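Local coordinates for protein DMATS type aromatic prenyltransferase (Micromonospora olivasterospora, PDB 6ZRY) that probably transfers a dimethylallyl group to the indole ring of tryptophan, as an aromatic prenyltransferase of the ABBA-barrel fold, at residues 193-199 / 210-216; 172-178 / 264-270. All blocks are in the same frame, centred on the assembly; numbering follows the deposited sequence.

Interaction 1: residues 193-199 / 210-216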
loop_
_atom_site.group_PDB
_atom_site.type_symbol
_atom_site.label_atom_id
_atom_site.label_comp_id
_atom_site.label_asym_id
_atom_site.label_seq_id
_atom_site.Cartn_x
_atom_site.Cartn_y
_atom_site.Cartn_z
ATOM N N ASP A 193 -8.235 16.553 -1.096
ATOM C CA ASP A 193 -8.356 15.223 -1.760
ATOM C C ASP A 193 -7.233 15.064 -2.795
ATOM O O ASP A 193 -7.291 15.677 -3.855
ATOM C CB ASP A 193 -9.731 15.035 -2.382
ATOM C CG ASP A 193 -10.859 14.896 -1.365
ATOM O OD1 ASP A 193 -10.587 14.539 -0.192
ATOM O OD2 ASP A 193 -12.001 15.104 -1.760
ATOM N N ARG A 194 -6.250 14.241 -2.479
ATOM C CA ARG A 194 -4.957 14.161 -3.195
ATOM C C ARG A 194 -4.910 12.822 -3.912
ATOM O O ARG A 194 -5.276 11.808 -3.311
ATOM C CB ARG A 194 -3.814 14.344 -2.195
ATOM C CG ARG A 194 -3.740 15.754 -1.599
ATOM C CD ARG A 194 -2.893 16.720 -2.369
ATOM N NE ARG A 194 -1.510 16.293 -2.481
ATOM C CZ ARG A 194 -0.559 16.504 -1.580
ATOM N NH1 ARG A 194 -0.820 17.169 -0.460
ATOM N NH2 ARG A 194 0.660 16.038 -1.806
ATOM N N LEU A 195 -4.486 12.816 -5.157
ATOM C CA LEU A 195 -4.273 11.571 -5.950
ATOM C C LEU A 195 -2.898 10.988 -5.582
ATOM O O LEU A 195 -1.843 11.551 -5.976
ATOM C CB LEU A 195 -4.388 11.909 -7.440
ATOM C CG LEU A 195 -5.732 12.512 -7.859
ATOM C CD1 LEU A 195 -5.611 13.258 -9.180
ATOM C CD2 LEU A 195 -6.807 11.460 -7.938
ATOM N N THR A 196 -2.896 9.900 -4.837
ATOM C CA THR A 196 -1.700 9.444 -4.099
ATOM C C THR A 196 -1.018 8.297 -4.840
ATOM O O THR A 196 0.209 8.291 -4.893
ATOM C CB THR A 196 -2.061 9.063 -2.663
ATOM O OG1 THR A 196 -2.626 10.237 -2.071
ATOM C CG2 THR A 196 -0.844 8.598 -1.892
ATOM N N PHE A 197 -1.770 7.310 -5.315
ATOM C CA PHE A 197 -1.194 6.176 -6.065
ATOM C C PHE A 197 -2.041 5.867 -7.287
ATOM O O PHE A 197 -3.262 5.860 -7.185
ATOM C CB PHE A 197 -1.129 4.869 -5.257
ATOM C CG PHE A 197 -0.317 4.919 -3.983
ATOM C CD1 PHE A 197 1.034 5.207 -4.014
ATOM C CD2 PHE A 197 -0.904 4.625 -2.767
ATOM C CE1 PHE A 197 1.790 5.201 -2.849
ATOM C CE2 PHE A 197 -0.158 4.627 -1.596
ATOM C CZ PHE A 197 1.193 4.923 -1.640
ATOM N N PHE A 198 -1.365 5.558 -8.384
ATOM C CA PHE A 198 -1.948 4.969 -9.596
ATOM C C PHE A 198 -1.344 3.586 -9.731
ATOM O O PHE A 198 -0.156 3.522 -10.071
ATOM C CB PHE A 198 -1.644 5.897 -10.774
ATOM C CG PHE A 198 -2.247 5.494 -12.091
ATOM C CD1 PHE A 198 -1.671 4.490 -12.871
ATOM C CD2 PHE A 198 -3.351 6.171 -12.595
ATOM C CE1 PHE A 198 -2.227 4.136 -14.097
ATOM C CE2 PHE A 198 -3.906 5.805 -13.810
ATOM C CZ PHE A 198 -3.343 4.794 -14.558
ATOM N N ALA A 199 -2.092 2.544 -9.406
ATOM C CA ALA A 199 -1.572 1.173 -9.225
ATOM C C ALA A 199 -2.114 0.286 -10.338
ATOM O O ALA A 199 -3.292 0.335 -10.589
ATOM C CB ALA A 199 -1.925 0.654 -7.862
ATOM N N VAL A 210 -7.139 -0.507 -13.114
ATOM C CA VAL A 210 -6.312 0.455 -12.337
ATOM C C VAL A 210 -6.918 0.591 -10.944
ATOM O O VAL A 210 -8.169 0.638 -10.814
ATOM C CB VAL A 210 -6.238 1.817 -13.028
ATOM C CG1 VAL A 210 -5.543 2.863 -12.161
ATOM C CG2 VAL A 210 -5.597 1.722 -14.409
ATOM N N LYS A 211 -6.069 0.662 -9.936
ATOM C CA LYS A 211 -6.492 1.004 -8.583
ATOM C C LYS A 211 -5.967 2.403 -8.285
ATOM O O LYS A 211 -4.746 2.584 -8.320
ATOM C CB LYS A 211 -5.986 -0.086 -7.657
ATOM C CG LYS A 211 -6.735 -0.255 -6.382
ATOM C CD LYS A 211 -6.489 -1.651 -5.799
ATOM C CE LYS A 211 -6.448 -1.684 -4.297
ATOM N NZ LYS A 211 -6.257 -3.075 -3.797
ATOM N N LEU A 212 -6.872 3.371 -8.107
ATOM C CA LEU A 212 -6.511 4.758 -7.774
ATOM C C LEU A 212 -6.734 4.986 -6.291
ATOM O O LEU A 212 -7.840 4.720 -5.814
ATOM C CB LEU A 212 -7.352 5.715 -8.615
ATOM C CG LEU A 212 -7.006 7.196 -8.470
ATOM C CD1 LEU A 212 -5.637 7.515 -9.036
ATOM C CD2 LEU A 212 -8.062 8.057 -9.131
ATOM N N TYR A 213 -5.748 5.543 -5.618
ATOM C CA TYR A 213 -5.833 5.848 -4.176
ATOM C C TYR A 213 -5.931 7.349 -3.980
ATOM O O TYR A 213 -5.085 8.070 -4.576
ATOM C CB TYR A 213 -4.604 5.339 -3.448
ATOM C CG TYR A 213 -4.415 3.849 -3.347
ATOM C CD1 TYR A 213 -4.197 3.058 -4.468
ATOM C CD2 TYR A 213 -4.302 3.237 -2.101
ATOM C CE1 TYR A 213 -3.962 1.699 -4.371
ATOM C CE2 TYR A 213 -4.058 1.873 -1.989
ATOM C CZ TYR A 213 -3.882 1.106 -3.132
ATOM O OH TYR A 213 -3.612 -0.231 -3.063
ATOM N N LEU A 214 -6.901 7.796 -3.191
ATOM C CA LEU A 214 -7.120 9.225 -2.818
ATOM C C LEU A 214 -6.820 9.373 -1.329
ATOM O O LEU A 214 -7.329 8.555 -0.572
ATOM C CB LEU A 214 -8.574 9.603 -3.063
ATOM C CG LEU A 214 -8.966 10.058 -4.453
ATOM C CD1 LEU A 214 -8.602 9.035 -5.493
ATOM C CD2 LEU A 214 -10.488 10.327 -4.492
ATOM N N THR A 215 -6.066 10.379 -0.950
ATOM C CA THR A 215 -5.814 10.729 0.455
ATOM C C THR A 215 -6.758 11.862 0.808
ATOM O O THR A 215 -6.747 12.891 0.100
ATOM C CB THR A 215 -4.345 11.070 0.705
ATOM O OG1 THR A 215 -3.553 9.937 0.311
ATOM C CG2 THR A 215 -4.074 11.432 2.145
ATOM N N HIS A 216 -7.550 11.663 1.847
ATOM C CA HIS A 216 -8.574 12.605 2.330
ATOM C C HIS A 216 -8.023 13.338 3.552
ATOM O O HIS A 216 -8.170 12.810 4.665
ATOM C CB HIS A 216 -9.872 11.849 2.652
ATOM C CG HIS A 216 -10.451 11.119 1.496
ATOM N ND1 HIS A 216 -11.026 11.775 0.413
ATOM C CD2 HIS A 216 -10.600 9.800 1.254
ATOM C CE1 HIS A 216 -11.464 10.891 -0.450
ATOM N NE2 HIS A 216 -11.246 9.681 0.047
#

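Interaction 2: residues 172-178 / 264-270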
loop_
_atom_site.group_PDB
_atom_site.type_symbol
_atom_site.label_atom_id
_atom_site.label_comp_id
_atom_site.label_asym_id
_atom_site.label_seq_id
_atom_site.Cartn_x
_atom_site.Cartn_y
_atom_site.Cartn_z
ATOM N N LEU A 172 -10.111 3.218 -20.068
ATOM C CA LEU A 172 -10.864 3.503 -18.847
ATOM C C LEU A 172 -11.232 4.990 -18.899
ATOM O O LEU A 172 -11.032 5.626 -19.987
ATOM C CB LEU A 172 -9.988 3.136 -17.636
ATOM C CG LEU A 172 -9.584 1.650 -17.562
ATOM C CD1 LEU A 172 -8.560 1.389 -16.463
ATOM C CD2 LEU A 172 -10.814 0.769 -17.366
ATOM N N GLY A 173 -11.741 5.542 -17.832
ATOM C CA GLY A 173 -11.984 6.986 -17.763
ATOM C C GLY A 173 -13.371 7.311 -17.240
ATOM O O GLY A 173 -13.479 8.316 -16.547
ATOM N N ALA A 174 -14.387 6.496 -17.543
ATOM C CA ALA A 174 -15.800 6.801 -17.194
ATOM C C ALA A 174 -15.979 6.693 -15.675
ATOM O O ALA A 174 -16.580 7.627 -15.076
ATOM C CB ALA A 174 -16.753 5.908 -17.932
ATOM N N SER A 175 -15.455 5.634 -15.037
ATOM C CA SER A 175 -15.560 5.498 -13.553
ATOM C C SER A 175 -14.786 6.632 -12.913
ATOM O O SER A 175 -15.271 7.239 -11.910
ATOM C CB SER A 175 -15.105 4.170 -13.080
ATOM O OG SER A 175 -15.924 3.154 -13.624
ATOM N N TYR A 176 -13.638 6.960 -13.488
ATOM C CA TYR A 176 -12.798 8.055 -12.979
ATOM C C TYR A 176 -13.579 9.363 -13.097
ATOM O O TYR A 176 -13.555 10.177 -12.149
ATOM C CB TYR A 176 -11.456 8.108 -13.717
ATOM C CG TYR A 176 -10.577 9.243 -13.271
ATOM C CD1 TYR A 176 -10.127 9.339 -11.960
ATOM C CD2 TYR A 176 -10.208 10.247 -14.156
ATOM C CE1 TYR A 176 -9.329 10.396 -11.544
ATOM C CE2 TYR A 176 -9.394 11.295 -13.758
ATOM C CZ TYR A 176 -8.956 11.374 -12.446
ATOM O OH TYR A 176 -8.148 12.417 -12.074
ATOM N N ARG A 177 -14.242 9.582 -14.231
ATOM C CA ARG A 177 -15.048 10.817 -14.464
ATOM C C ARG A 177 -16.140 10.882 -13.381
ATOM O O ARG A 177 -16.337 11.954 -12.817
ATOM C CB ARG A 177 -15.615 10.871 -15.893
ATOM C CG ARG A 177 -14.715 11.599 -16.887
ATOM C CD ARG A 177 -15.310 11.793 -18.276
ATOM N NE ARG A 177 -15.144 10.592 -19.082
ATOM C CZ ARG A 177 -16.089 9.678 -19.336
ATOM N NH1 ARG A 177 -17.324 9.810 -18.869
ATOM N NH2 ARG A 177 -15.788 8.624 -20.072
ATOM N N ALA A 178 -16.767 9.742 -13.067
ATOM C CA ALA A 178 -17.773 9.613 -11.983
ATOM C C ALA A 178 -17.147 10.049 -10.651
ATOM O O ALA A 178 -17.802 10.789 -9.898
ATOM C CB ALA A 178 -18.303 8.203 -11.910
ATOM N N PHE A 264 -10.984 0.614 -10.996
ATOM C CA PHE A 264 -11.530 0.970 -12.329
ATOM C C PHE A 264 -11.322 -0.212 -13.256
ATOM O O PHE A 264 -10.178 -0.742 -13.347
ATOM C CB PHE A 264 -10.854 2.211 -12.905
ATOM C CG PHE A 264 -10.913 3.429 -12.028
ATOM C CD1 PHE A 264 -12.074 3.758 -11.340
ATOM C CD2 PHE A 264 -9.814 4.262 -11.888
ATOM C CE1 PHE A 264 -12.141 4.904 -10.553
ATOM C CE2 PHE A 264 -9.885 5.397 -11.090
ATOM C CZ PHE A 264 -11.043 5.706 -10.419
ATOM N N THR A 265 -12.377 -0.613 -13.930
ATOM C CA THR A 265 -12.354 -1.757 -14.855
ATOM C C THR A 265 -13.017 -1.367 -16.184
ATOM O O THR A 265 -13.862 -0.433 -16.190
ATOM C CB THR A 265 -12.982 -2.972 -14.167
ATOM O OG1 THR A 265 -12.623 -4.080 -14.984
ATOM C CG2 THR A 265 -14.482 -2.843 -13.979
ATOM N N GLU A 266 -12.628 -2.064 -17.255
ATOM C CA GLU A 266 -13.153 -1.863 -18.628
ATOM C C GLU A 266 -14.668 -2.054 -18.671
ATOM O O GLU A 266 -15.173 -3.018 -18.066
ATOM C CB GLU A 266 -12.547 -2.879 -19.570
ATOM C CG GLU A 266 -11.164 -2.534 -20.023
ATOM C CD GLU A 266 -10.728 -3.395 -21.193
ATOM O OE1 GLU A 266 -9.594 -3.839 -21.186
ATOM O OE2 GLU A 266 -11.564 -3.631 -22.099
ATOM N N GLY A 267 -15.353 -1.160 -19.369
ATOM C CA GLY A 267 -16.782 -1.285 -19.679
ATOM C C GLY A 267 -17.693 -0.870 -18.534
ATOM O O GLY A 267 -18.912 -0.930 -18.734
ATOM N N ALA A 268 -17.154 -0.456 -17.377
ATOM C CA ALA A 268 -17.949 -0.002 -16.209
ATOM C C ALA A 268 -17.910 1.526 -16.150
ATOM O O ALA A 268 -16.868 2.104 -16.580
ATOM C CB ALA A 268 -17.419 -0.613 -14.936
ATOM N N ASP A 269 -18.978 2.179 -15.651
ATOM C CA ASP A 269 -18.973 3.658 -15.481
ATOM C C ASP A 269 -18.933 4.020 -13.998
ATOM O O ASP A 269 -18.900 5.209 -13.695
ATOM C CB ASP A 269 -20.115 4.314 -16.256
ATOM C CG ASP A 269 -21.498 4.191 -15.620
ATOM O OD1 ASP A 269 -21.627 3.409 -14.634
ATOM O OD2 ASP A 269 -22.464 4.923 -16.128
ATOM N N ARG A 270 -18.915 3.030 -13.103
ATOM C CA ARG A 270 -18.687 3.260 -11.643
ATOM C C ARG A 270 -17.532 2.346 -11.218
ATOM O O ARG A 270 -17.362 1.260 -11.772
ATOM C CB ARG A 270 -19.963 3.005 -10.808
ATOM C CG ARG A 270 -21.169 3.911 -11.134
ATOM C CD ARG A 270 -21.022 5.364 -10.651
ATOM N NE ARG A 270 -22.186 6.199 -11.011
ATOM C CZ ARG A 270 -22.358 6.827 -12.198
ATOM N NH1 ARG A 270 -21.443 6.739 -13.141
ATOM N NH2 ARG A 270 -23.461 7.544 -12.427
HETATM O O HOH W 1 -14.445 3.257 -18.028
HETATM O O HOH W 2 -14.107 2.586 -15.524
#

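Interaction 1: residues 193-199 / 210-216
Phe197 and Tyr213 meet across an antiparallel beta hairpin, strands 193-201 and 209-220, in the curled sheet of the ABBA barrel. Their rings form a T-shaped stack with planes at 89°. The edge of Phe197 comes over the Tyr213 face, with Phe197 CD2 3.6 Å from Tyr213 CG. Phe197 CG lies beside the backbone N (chi1 -59°), which brings this edge over the tyrosine. Phe197 also touches the bound tryptophan and is part of its pocket. Thr196 and Phe197 both face Tyr213, a classic beta bulge. Tyr213 O accepts a hydrogen bond from Thr196 N at 2.9 Å and a weak one from Phe197 N. Beside it the hydroxyls Thr196 OG1 and Thr215 OG1 are hydrogen-bonded at 2.6 Å.

The face turned to helices 159-170 and 174-182 is tightly packed. Val210 CG1 sits over the centre of the Phe198 ring in a CH-pi contact, 3.8 Å from the centroid. Leu195 CD2 touches both Leu212 CD2, at 3.8 Å, and Leu214 CD1. The looser part is at Arg194 and Lys211. Both are partly exposed, and their ends lead away from the partner strand. Arg194 NE pairs with Glu152 instead.

Asp193 and His216 are buried at one end of the hairpin, and Asp193 also forms a salt bridge with Arg185. With an alanine in place of Asp193, His216 ND1 would probably lose this acceptor and Arg185 a counter-charge. His216 ND1 donates to Asp193 OD1 at 2.9 Å, nearly in its own ring plane but 62° out of the carboxylate plane.

Interaction 2: residues 172-178 / 264-270
The first turn of helix 174-182 packs on the type II beta turn Thr265-Ala268 and the residues around it, with Ser175 and Phe264 in direct touch. Ser175 CB is 3.5 Å from Phe264 CD1. The next residue lies over the same ring: Tyr176 N stands above one face of Phe264, toward its rim. Tyr176 CD1 adds an oblique contact with Phe264 CE2 at 4.0 Å. Leu172 reaches the turn from the loop before the helix, with CD2 3.3 Å from Thr265 C.

Two waters bridge the polar atoms. Ser175 OG, held beside its own backbone N (chi1 -62°), donates to water 2 at 2.7 Å. That water in turn donates to Thr265 O and Ala268 O. Water 1 accepts from Ala174 N and donates to Ala268 O at 3.0 Å, so one carbonyl receives both waters.

Farther along the helix, Ala178 CB meets Asp269 O at 3.5 Å. Arg270 folds back, and its NH1 donates to the same Asp269 O at 3.0 Å. Asp269 binds calcium in a structure of this protein, though no calcium is bound to this chain. The arrangement is a helix N-terminus laid against a strand-to-strand connection, part of the outer helical layer of the ABBA barrel.

In the fold
Interaction 1 is a buried contact within the barrel sheet. Interaction 2 lies farther from the chain centre and is partly exposed. They share one sheet, since strands 209-220 and 258-265 are neighbours in it, and Val210 O lies 2.8 Å from Phe264 N, a probable hydrogen bond. Leu212 packs on both Phe264 and Tyr176, so the apolar face of the hairpin continues into the helix contact. The chemistry differs with place. Residues 193-199 and 210-216 are joined by direct backbone hydrogen bonds, with aromatic packing at the tryptophan pocket. Residues 172-178 and 264-270 rely on apolar contacts and bridging waters.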